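Local coordinates for protein N5-carboxyaminoimidazole ribonucleotide synthetase (Bacillus anthracis, PDB 3QFF) that probably catalyses the ATP-dependent carboxylation of aminoimidazole ribonucleotide to N5-carboxyaminoimidazole ribonucleotide in purine biosynthesis, and binds ADP, at residues A41-T46 / K67-L72. Numbering follows the deposited sequence.
Sequences AVLDPT and KAIQHL
Leu43 and Leu72 carry most of the packing between strand 39-44 and helix 66-74, an alpha-on-beta layer of the Rossmann-like preATP-grasp domain. The short segments run nearly antiparallel, at 169° with axes 9.1 Å apart, as expected where a helix returns over a parallel sheet. Leu43 has CG anti to its own N (chi1 180°), which carries CD1 up to the helix and sets it against one turn: 3.6 Å from the carbonyl O of Ala68, and near the methyls Ala68 CB and Ile69 CD1. That O accepts the helical bond from Leu72 N; the Leu43 methyl makes a van der Waals contact with it. Leu72 reaches back with its two methyls divided between strand residues: CD2 lies 3.9 Å from Leu43 CB, and CD1 lies 3.7 Å from Ala41 CB. The CB of Ala41 and of Leu43 is thus directed at the helix and that of the intervening Val42 away from it, the alternation of an extended strand.

Farther out, Ile20 of strand 16-20 touches both Ile69 and Leu72, and Ile59 of strand 57-60 also meets Leu72, so the helix covers three adjacent strands. Asp44 forms an Asx turn and its OD2 accepts from Gly22 N; its OD1 accepts from Thr46 N at 2.9 Å, 26° out of the carboxylate plane.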
loop_
_atom_site.group_PDB
_atom_site.type_symbol
_atom_site.label_atom_id
_atom_site.label_comp_id
_atom_site.label_asym_id
_atom_site.label_seq_id
_atom_site.Cartn_x
_atom_site.Cartn_y
_atom_site.Cartn_z
ATOM N N ALA A 41 2.659 17.277 -4.729
ATOM C CA ALA A 41 3.468 18.058 -5.680
ATOM C C ALA A 41 4.914 17.588 -5.592
ATOM O O ALA A 41 5.413 17.317 -4.498
ATOM C CB ALA A 41 3.358 19.560 -5.379
ATOM N N VAL A 42 5.594 17.480 -6.728
ATOM C CA VAL A 42 6.993 17.051 -6.729
ATOM C C VAL A 42 7.841 18.001 -7.572
ATOM O O VAL A 42 7.382 18.519 -8.592
ATOM C CB VAL A 42 7.155 15.567 -7.223
ATOM C CG1 VAL A 42 6.512 15.358 -8.594
ATOM C CG2 VAL A 42 8.635 15.130 -7.258
ATOM N N LEU A 43 9.072 18.233 -7.124
ATOM C CA LEU A 43 10.088 18.929 -7.921
ATOM C C LEU A 43 11.257 17.991 -8.205
ATOM O O LEU A 43 11.777 17.339 -7.292
ATOM C CB LEU A 43 10.573 20.190 -7.203
ATOM C CG LEU A 43 11.644 21.092 -7.837
ATOM C CD1 LEU A 43 11.577 22.452 -7.186
ATOM C CD2 LEU A 43 13.058 20.524 -7.696
ATOM N N ASP A 44 11.683 17.961 -9.467
ATOM C CA ASP A 44 12.710 17.032 -9.949
ATOM C C ASP A 44 13.255 17.553 -11.288
ATOM O O ASP A 44 12.498 18.102 -12.087
ATOM C CB ASP A 44 12.103 15.632 -10.142
ATOM C CG ASP A 44 13.159 14.550 -10.402
ATOM O OD1 ASP A 44 13.536 14.352 -11.574
ATOM O OD2 ASP A 44 13.612 13.893 -9.430
ATOM N N PRO A 45 14.575 17.404 -11.523
ATOM C CA PRO A 45 15.240 17.843 -12.761
ATOM C C PRO A 45 14.740 17.183 -14.047
ATOM O O PRO A 45 14.869 17.773 -15.132
ATOM C CB PRO A 45 16.702 17.446 -12.522
ATOM C CG PRO A 45 16.867 17.497 -11.063
ATOM C CD PRO A 45 15.555 17.015 -10.498
ATOM N N THR A 46 14.206 15.969 -13.942
ATOM C CA THR A 46 13.766 15.211 -15.120
ATOM C C THR A 46 12.245 15.110 -15.151
ATOM O O THR A 46 11.619 14.911 -14.115
ATOM C CB THR A 46 14.358 13.787 -15.123
ATOM O OG1 THR A 46 15.761 13.854 -14.849
ATOM C CG2 THR A 46 14.148 13.111 -16.477
ATOM N N LYS A 67 13.968 29.799 -7.134
ATOM C CA LYS A 67 12.633 30.172 -7.625
ATOM C C LYS A 67 11.698 28.963 -7.753
ATOM O O LYS A 67 10.523 29.041 -7.397
ATOM C CB LYS A 67 12.713 30.903 -8.976
ATOM C CG LYS A 67 13.639 32.128 -9.001
ATOM C CD LYS A 67 12.944 33.419 -8.609
ATOM C CE LYS A 67 13.576 34.611 -9.345
ATOM N NZ LYS A 67 13.332 35.895 -8.636
ATOM N N ALA A 68 12.213 27.859 -8.279
ATOM C CA ALA A 68 11.411 26.637 -8.416
ATOM C C ALA A 68 11.096 26.028 -7.045
ATOM O O ALA A 68 9.965 25.635 -6.795
ATOM C CB ALA A 68 12.118 25.629 -9.309
ATOM N N ILE A 69 12.099 25.959 -6.171
ATOM C CA ILE A 69 11.922 25.528 -4.780
ATOM C C ILE A 69 10.813 26.366 -4.111
ATOM O O ILE A 69 9.957 25.834 -3.391
ATOM C CB ILE A 69 13.265 25.643 -3.973
ATOM C CG1 ILE A 69 14.261 24.530 -4.357
ATOM C CG2 ILE A 69 13.023 25.639 -2.455
ATOM C CD1 ILE A 69 13.782 23.115 -4.031
ATOM N N GLN A 70 10.844 27.676 -4.372
ATOM C CA GLN A 70 9.844 28.602 -3.864
ATOM C C GLN A 70 8.466 28.299 -4.427
ATOM O O GLN A 70 7.484 28.351 -3.697
ATOM C CB GLN A 70 10.244 30.058 -4.150
ATOM C CG GLN A 70 11.277 30.585 -3.154
ATOM C CD GLN A 70 11.897 31.912 -3.557
ATOM O OE1 GLN A 70 11.717 32.389 -4.675
ATOM N NE2 GLN A 70 12.643 32.510 -2.637
ATOM N N HIS A 71 8.398 27.992 -5.721
ATOM C CA HIS A 71 7.129 27.651 -6.348
ATOM C C HIS A 71 6.521 26.376 -5.731
ATOM O O HIS A 71 5.333 26.330 -5.468
ATOM C CB HIS A 71 7.261 27.534 -7.871
ATOM C CG HIS A 71 5.962 27.259 -8.559
ATOM N ND1 HIS A 71 5.843 26.365 -9.603
ATOM C CD2 HIS A 71 4.714 27.732 -8.324
ATOM C CE1 HIS A 71 4.579 26.307 -9.987
ATOM N NE2 HIS A 71 3.875 27.126 -9.229
ATOM N N LEU A 72 7.349 25.361 -5.487
ATOM C CA LEU A 72 6.902 24.144 -4.793
ATOM C C LEU A 72 6.369 24.464 -3.406
ATOM O O LEU A 72 5.294 23.994 -3.021
ATOM C CB LEU A 72 8.045 23.118 -4.678
ATOM C CG LEU A 72 7.728 21.793 -3.968
ATOM C CD1 LEU A 72 6.773 20.935 -4.816
ATOM C CD2 LEU A 72 9.019 21.040 -3.727
#